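Local coordinates for prephenate dehydratase:Amino acid-binding ACT (Brucella abortus, PDB 6VH5), which probably catalyses the conversion of prephenate to 3-phenylpyruvate, with loss of carbon dioxide and water, in phenylalanine biosynthesis, and binds phenylalanine, at residues A59-A62 / V63-A67; S37-A40 / C41-F45; E279-R282 / F283-E287. One frame throughout, in Å; residues are numbered along the deposited sequence.

Along the chain the order is interaction 2 (37-45), interaction 1 (59-67) and, much later, interaction 3 (279-287). The first two belong to helices 36-44 and 56-64 of the dehydratase part, which pack on opposite faces of one mixed sheet and both lean on strands 26-30 and 70-77; their centres are about 18 Å apart. Interaction 3 ends helix 272-283 of the ACT domain, with its centre about 32 Å from that of interaction 1 and about 37 Å from that of interaction 2. None of the three touches another. Two therefore lie in helices flanking the central sheet of the dehydratase part, and one at a helix-to-strand turn of the ACT domain, which binds phenylalanine.

Interaction 1: residues A59-A62 / V63-A67; sequences AFNA and VETGA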
loop_
_atom_site.group_PDB
_atom_site.type_symbol
_atom_site.label_atom_id
_atom_site.label_comp_id
_atom_site.label_asym_id
_atom_site.label_seq_id
_atom_site.Cartn_x
_atom_site.Cartn_y
_atom_site.Cartn_z
ATOM N N ALA A 59 -2.708 4.371 -15.651
ATOM C CA ALA A 59 -4.100 3.945 -15.721
ATOM C C ALA A 59 -5.050 5.088 -15.366
ATOM O O ALA A 59 -6.150 5.172 -15.922
ATOM C CB ALA A 59 -4.334 2.738 -14.808
ATOM N N PHE A 60 -4.659 5.961 -14.434
ATOM C CA PHE A 60 -5.467 7.151 -14.170
ATOM C C PHE A 60 -5.439 8.086 -15.368
ATOM O O PHE A 60 -6.487 8.537 -15.846
ATOM C CB PHE A 60 -4.965 7.884 -12.920
ATOM C CG PHE A 60 -5.499 7.332 -11.623
ATOM C CD1 PHE A 60 -5.195 6.035 -11.226
ATOM C CD2 PHE A 60 -6.274 8.122 -10.784
ATOM C CE1 PHE A 60 -5.671 5.525 -10.018
ATOM C CE2 PHE A 60 -6.749 7.626 -9.580
ATOM C CZ PHE A 60 -6.447 6.326 -9.193
ATOM N N ASN A 61 -4.237 8.365 -15.877
ATOM C CA ASN A 61 -4.072 9.324 -16.959
ATOM C C ASN A 61 -4.829 8.896 -18.210
ATOM O O ASN A 61 -5.300 9.748 -18.971
ATOM C CB ASN A 61 -2.585 9.506 -17.251
ATOM C CG ASN A 61 -2.325 10.600 -18.258
ATOM O OD1 ASN A 61 -2.510 11.779 -17.961
ATOM N ND2 ASN A 61 -1.878 10.221 -19.453
ATOM N N ALA A 62 -4.943 7.586 -18.441
ATOM C CA ALA A 62 -5.712 7.077 -19.574
ATOM C C ALA A 62 -7.156 7.559 -19.538
ATOM O O ALA A 62 -7.777 7.748 -20.594
ATOM C CB ALA A 62 -5.675 5.547 -19.575
ATOM N N VAL A 63 -7.710 7.718 -18.332
ATOM C CA VAL A 63 -9.069 8.203 -18.153
ATOM C C VAL A 63 -9.111 9.718 -18.275
ATOM O O VAL A 63 -10.060 10.284 -18.836
ATOM C CB VAL A 63 -9.597 7.721 -16.787
ATOM C CG1 VAL A 63 -10.934 8.383 -16.437
ATOM C CG2 VAL A 63 -9.718 6.205 -16.781
ATOM N N GLU A 64 -8.067 10.387 -17.776
ATOM C CA GLU A 64 -8.007 11.841 -17.826
ATOM C C GLU A 64 -7.924 12.345 -19.261
ATOM O O GLU A 64 -8.569 13.340 -19.609
ATOM C CB GLU A 64 -6.808 12.335 -17.016
ATOM C CG GLU A 64 -6.673 13.848 -17.006
ATOM C CD GLU A 64 -7.789 14.516 -16.236
ATOM O OE1 GLU A 64 -8.170 13.979 -15.169
ATOM O OE2 GLU A 64 -8.286 15.566 -16.698
ATOM N N THR A 65 -7.147 11.664 -20.105
ATOM C CA THR A 65 -6.964 12.055 -21.497
ATOM C C THR A 65 -8.048 11.518 -22.417
ATOM O O THR A 65 -8.072 11.883 -23.592
ATOM C CB THR A 65 -5.598 11.579 -22.020
ATOM O OG1 THR A 65 -5.544 10.145 -21.999
ATOM C CG2 THR A 65 -4.456 12.153 -21.187
ATOM N N GLY A 66 -8.914 10.628 -21.945
ATOM C CA GLY A 66 -9.913 10.074 -22.825
ATOM C C GLY A 66 -9.474 8.831 -23.561
ATOM O O GLY A 66 -10.237 8.319 -24.391
ATOM N N ALA A 67 -8.266 8.332 -23.292
ATOM C CA ALA A 67 -7.865 7.049 -23.858
ATOM C C ALA A 67 -8.779 5.932 -23.384
ATOM O O ALA A 67 -9.050 4.986 -24.131
ATOM C CB ALA A 67 -6.425 6.722 -23.465
#
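Ala59 meets Val63 one turn further along helix 56-64, its carbonyl O lying 3.8 Å from Val63 CG2. Val63 holds that methyl beside its own backbone N, with CG1 anti to the N (chi1 171°). The same carbonyl is hydrogen-bonded to Ser28 OG of strand 26-30, and a small methyl side chain suits Ala59, which rests against Ile73. Phe60 buries its ring against Ile73 and Met95, while its backbone O serves two donors: Glu64 N at 3.1 Å lies in the carbonyl plane, whereas Val63 N at 2.9 Å sits well above it. Asn61 comes next. Its O accepts Thr65 N at 2.9 Å, and Thr65 OG1 lies 3.1 Å from that O as well. With chi1 at 63°, OG1 falls back over the last turn and CG2 swings toward the Asn61 amide, 3.7 Å from ND2; the two side chains cross at a slant on an exposed face that suits polar residues. Ala62 faces inward, against Ser28. Its CB lies 4.1 Å from Ala67 CB, and its O is 3.3 Å from that methyl; two alanines are small enough for the chain to fold this closely on itself. Gly66 takes a positive phi (89°) as the chain leaves the helix, where a CB would press on the preceding carbonyl. Chemically, around the last turn polar Asn61, Thr65 and Glu64, salt-bridged to Lys201, face outward, while Ala59, Phe60, Ala62 and Val63 face the sheet: an amphipathic helix with small residues, Ala62, Gly66 and Ala67, at its exit turn.

Interaction 2: residues S37-A40 / C41-F45; sequences SDTA and CRNMF
Asp38 and Arg42, one turn apart on helix 36-44, form a salt bridge in which Arg42 NE gives its N-H to Asp38 OD1 at 2.9 Å. The carboxylate oxygen lies near the guanidinium plane, at its edge, but the donor approaches from above the carboxylate plane, and the two flat groups stand 51° apart. Arg42 reaches there by starting beside its own backbone N (chi1 -70°) and running extended from CG to NE, so that CG and CD lie along Asp38; Asp38 OD2, meanwhile, accepts a hydrogen bond from Gly34 N.

The backbone bonds are those of a regular alpha helix: Cys41 N to Ser37 O at 3.1 Å, Arg42 N to Asp38 O at 3.0 Å, and Met44 N to Ala40 O at 2.9 Å. Asn43 N bonds likewise to Thr39 O, before Phe45 leaves helical geometry.

Van der Waals contacts complete the turn. Thr39 and Asn43 lie side by side and point the same way, CG2 of Thr39 3.6 Å from ND2 of Asn43; their polar ends turn to other partners, Thr39 OG1 to Ala35 O and Asn43 ND2 to Tyr101 OH. Small Ala40 and Cys41 face Met72 on strand 70-77; the helix itself is the crossover between strands 26-30 and 49-53 of the same sheet. The Ser37 side chain lies about 7 Å from that of Thr194, predicted to be essential for dehydratase activity.

Asp38, Thr39 and Arg42 also touch Leu172 of helix 171-176. The chemistry therefore divides the helix: an apolar side is buried on the sheet, while Arg42 holds Asp38 OD1 and Gly34 N holds OD2, so two different donors restrain the carboxylate on the side that meets helix 171-176.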
loop_
_atom_site.group_PDB
_atom_site.type_symbol
_atom_site.label_atom_id
_atom_site.label_comp_id
_atom_site.label_asym_id
_atom_site.label_seq_id
_atom_site.Cartn_x
_atom_site.Cartn_y
_atom_site.Cartn_z
ATOM N N SER A 37 -5.822 -7.769 -12.669
ATOM C CA SER A 37 -6.564 -6.550 -13.015
ATOM C C SER A 37 -7.322 -6.719 -14.326
ATOM O O SER A 37 -8.473 -6.284 -14.449
ATOM C CB SER A 37 -5.617 -5.353 -13.121
ATOM O OG SER A 37 -5.155 -4.927 -11.853
ATOM N N ASP A 38 -6.682 -7.349 -15.316
ATOM C CA ASP A 38 -7.343 -7.679 -16.576
ATOM C C ASP A 38 -8.515 -8.629 -16.348
ATOM O O ASP A 38 -9.583 -8.468 -16.951
ATOM C CB ASP A 38 -6.305 -8.280 -17.534
ATOM C CG ASP A 38 -6.833 -8.518 -18.949
ATOM O OD1 ASP A 38 -7.990 -8.178 -19.263
ATOM O OD2 ASP A 38 -6.067 -9.081 -19.754
ATOM N N THR A 39 -8.338 -9.621 -15.469
ATOM C CA THR A 39 -9.429 -10.538 -15.149
ATOM C C THR A 39 -10.637 -9.786 -14.598
ATOM O O THR A 39 -11.779 -10.045 -15.001
ATOM C CB THR A 39 -8.947 -11.576 -14.131
ATOM O OG1 THR A 39 -7.807 -12.268 -14.656
ATOM C CG2 THR A 39 -10.056 -12.580 -13.783
ATOM N N ALA A 40 -10.403 -8.826 -13.707
ATOM C CA ALA A 40 -11.512 -8.041 -13.175
ATOM C C ALA A 40 -12.226 -7.262 -14.283
ATOM O O ALA A 40 -13.461 -7.270 -14.357
ATOM C CB ALA A 40 -11.005 -7.107 -12.076
ATOM N N CYS A 41 -11.467 -6.623 -15.181
ATOM C CA CYS A 41 -12.087 -5.880 -16.281
ATOM C C CYS A 41 -12.994 -6.786 -17.107
ATOM O O CYS A 41 -14.125 -6.416 -17.446
ATOM C CB CYS A 41 -11.017 -5.259 -17.187
ATOM S SG CYS A 41 -9.898 -4.032 -16.468
ATOM N N ARG A 42 -12.510 -7.991 -17.436
ATOM C CA ARG A 42 -13.277 -8.886 -18.294
ATOM C C ARG A 42 -14.478 -9.475 -17.570
ATOM O O ARG A 42 -15.528 -9.685 -18.191
ATOM C CB ARG A 42 -12.381 -10.006 -18.830
ATOM C CG ARG A 42 -11.341 -9.562 -19.845
ATOM C CD ARG A 42 -10.336 -10.674 -20.065
ATOM N NE ARG A 42 -9.183 -10.237 -20.841
ATOM C CZ ARG A 42 -8.984 -10.546 -22.118
ATOM N NH1 ARG A 42 -9.852 -11.320 -22.763
ATOM N NH2 ARG A 42 -7.904 -10.099 -22.743
ATOM N N ASN A 43 -14.350 -9.744 -16.268
ATOM C CA ASN A 43 -15.475 -10.310 -15.535
ATOM C C ASN A 43 -16.584 -9.284 -15.368
ATOM O O ASN A 43 -17.766 -9.596 -15.563
ATOM C CB ASN A 43 -15.033 -10.806 -14.157
ATOM C CG ASN A 43 -14.082 -11.982 -14.233
ATOM O OD1 ASN A 43 -13.784 -12.499 -15.318
ATOM N ND2 ASN A 43 -13.623 -12.433 -13.070
ATOM N N MET A 44 -16.221 -8.049 -15.028
ATOM C CA MET A 44 -17.221 -7.043 -14.696
ATOM C C MET A 44 -17.733 -6.302 -15.919
ATOM O O MET A 44 -18.927 -5.990 -15.993
ATOM C CB MET A 44 -16.647 -6.042 -13.696
ATOM C CG MET A 44 -17.699 -5.130 -13.113
ATOM S SD MET A 44 -17.070 -4.148 -11.743
ATOM C CE MET A 44 -18.559 -3.254 -11.295
ATOM N N PHE A 45 -16.850 -6.026 -16.881
ATOM C CA PHE A 45 -17.187 -5.311 -18.111
ATOM C C PHE A 45 -16.808 -6.188 -19.302
ATOM O O PHE A 45 -15.832 -5.910 -20.014
ATOM C CB PHE A 45 -16.489 -3.950 -18.168
ATOM C CG PHE A 45 -16.842 -3.044 -17.020
ATOM C CD1 PHE A 45 -17.965 -2.225 -17.083
ATOM C CD2 PHE A 45 -16.072 -3.031 -15.863
ATOM C CE1 PHE A 45 -18.307 -1.399 -16.014
ATOM C CE2 PHE A 45 -16.409 -2.209 -14.782
ATOM C CZ PHE A 45 -17.527 -1.391 -14.861
#

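Interaction 3: residues E279-R282 / F283-E287; sequences EELR and FFTKE
The carbonyl O of Leu281 accepts one firm and one weak bond as helix 272-283 finishes. Thr285 OG1 donates to it at 2.8 Å, from above the carbonyl plane, and Phe284 N adds the weak bond at 3.1 Å. Threonine suits the place because its hydroxyl, set between backbone N and carbonyl carbon (chi1 62°), turns back to the helix end while its CG2 lies 3.8 Å from Leu281 CD1. Upstream, Phe283 N bonds weakly to both Glu279 O and Glu280 O, a sign of helical bonding fraying. Phe284 lies alongside Glu280, pointing the same way: Glu280 CG meets the ring edge at 3.9 Å from CE2, so the aliphatic part of the glutamate provides the contact. Phe283 presents its own edge to the face of that ring, with CD2 over its centre.

Phe283 lies exposed and Phe284 partly so, against Lys232 of helix 229-240; inward, Leu281 packs on Ala233 and Phe237 of that helix and on Phe219 of strand 215-224. Thr285 touches Ala233, Phe221 and Val223, leading the chain into strand 286-295, outermost within this chain, beside strand 215-224 in the beta-alpha-beta-beta-alpha-beta ACT fold.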
loop_
_atom_site.group_PDB
_atom_site.type_symbol
_atom_site.label_atom_id
_atom_site.label_comp_id
_atom_site.label_asym_id
_atom_site.label_seq_id
_atom_site.Cartn_x
_atom_site.Cartn_y
_atom_site.Cartn_z
ATOM N N GLU A 279 -24.918 15.611 7.634
ATOM C CA GLU A 279 -25.122 16.968 8.129
ATOM C C GLU A 279 -24.402 17.179 9.449
ATOM O O GLU A 279 -23.802 18.235 9.684
ATOM C CB GLU A 279 -26.614 17.255 8.299
ATOM C CG GLU A 279 -26.890 18.652 8.816
ATOM C CD GLU A 279 -28.375 18.954 8.968
ATOM O OE1 GLU A 279 -29.190 18.005 9.017
ATOM O OE2 GLU A 279 -28.728 20.154 9.001
ATOM N N GLU A 280 -24.457 16.183 10.327
ATOM C CA GLU A 280 -23.710 16.261 11.572
ATOM C C GLU A 280 -22.214 16.215 11.302
ATOM O O GLU A 280 -21.434 16.910 11.961
ATOM C CB GLU A 280 -24.147 15.128 12.496
ATOM C CG GLU A 280 -23.628 15.213 13.905
ATOM C CD GLU A 280 -24.421 14.315 14.837
ATOM O OE1 GLU A 280 -25.654 14.203 14.631
ATOM O OE2 GLU A 280 -23.817 13.728 15.763
ATOM N N LEU A 281 -21.800 15.414 10.318
ATOM C CA LEU A 281 -20.390 15.359 9.953
ATOM C C LEU A 281 -19.900 16.729 9.483
ATOM O O LEU A 281 -18.789 17.153 9.825
ATOM C CB LEU A 281 -20.188 14.313 8.861
ATOM C CG LEU A 281 -18.773 14.161 8.304
ATOM C CD1 LEU A 281 -17.934 13.355 9.273
ATOM C CD2 LEU A 281 -18.758 13.545 6.895
ATOM N N ARG A 282 -20.745 17.465 8.753
ATOM C CA ARG A 282 -20.340 18.771 8.238
ATOM C C ARG A 282 -20.143 19.798 9.345
ATOM O O ARG A 282 -19.357 20.735 9.179
ATOM C CB ARG A 282 -21.371 19.293 7.234
ATOM C CG ARG A 282 -21.181 18.774 5.822
ATOM C CD ARG A 282 -22.303 19.229 4.905
ATOM N NE ARG A 282 -23.075 18.108 4.368
ATOM C CZ ARG A 282 -22.766 17.456 3.250
ATOM N NH1 ARG A 282 -23.519 16.450 2.820
ATOM N NH2 ARG A 282 -21.694 17.810 2.556
ATOM N N PHE A 283 -20.851 19.666 10.469
ATOM C CA PHE A 283 -20.637 20.623 11.553
ATOM C C PHE A 283 -19.284 20.402 12.205
ATOM O O PHE A 283 -18.663 21.348 12.699
ATOM C CB PHE A 283 -21.750 20.511 12.605
ATOM C CG PHE A 283 -21.588 21.457 13.780
ATOM C CD1 PHE A 283 -21.922 22.798 13.654
ATOM C CD2 PHE A 283 -21.110 21.011 14.998
ATOM C CE1 PHE A 283 -21.791 23.676 14.721
ATOM C CE2 PHE A 283 -20.961 21.887 16.069
ATOM C CZ PHE A 283 -21.305 23.223 15.925
ATOM N N PHE A 284 -18.817 19.162 12.203
ATOM C CA PHE A 284 -17.635 18.753 12.936
ATOM C C PHE A 284 -16.408 18.567 12.047
ATOM O O PHE A 284 -15.382 18.078 12.530
ATOM C CB PHE A 284 -17.941 17.461 13.700
ATOM C CG PHE A 284 -18.878 17.649 14.882
ATOM C CD1 PHE A 284 -18.495 18.401 15.987
ATOM C CD2 PHE A 284 -20.143 17.068 14.882
ATOM C CE1 PHE A 284 -19.355 18.563 17.075
ATOM C CE2 PHE A 284 -21.004 17.220 15.960
ATOM C CZ PHE A 284 -20.609 17.972 17.063
ATOM N N THR A 285 -16.493 18.893 10.756
ATOM C CA THR A 285 -15.353 18.709 9.869
ATOM C C THR A 285 -15.213 19.884 8.914
ATOM O O THR A 285 -16.073 20.767 8.821
ATOM C CB THR A 285 -15.457 17.429 9.029
ATOM O OG1 THR A 285 -16.607 17.515 8.180
ATOM C CG2 THR A 285 -15.577 16.203 9.916
ATOM N N LYS A 286 -14.100 19.867 8.193
ATOM C CA LYS A 286 -13.877 20.745 7.061
ATOM C C LYS A 286 -13.691 19.891 5.812
ATOM O O LYS A 286 -13.354 18.702 5.882
ATOM C CB LYS A 286 -12.663 21.649 7.291
ATOM N N GLU A 287 -13.975 20.501 4.669
ATOM C CA GLU A 287 -13.649 19.940 3.360
ATOM C C GLU A 287 -14.197 18.530 3.175
ATOM O O GLU A 287 -13.479 17.599 2.808
ATOM C CB GLU A 287 -12.143 19.966 3.112
ATOM C CG GLU A 287 -11.505 21.306 3.360
ATOM C CD GLU A 287 -10.714 21.738 2.158
ATOM O OE1 GLU A 287 -10.386 20.853 1.335
ATOM O OE2 GLU A 287 -10.436 22.950 2.019
#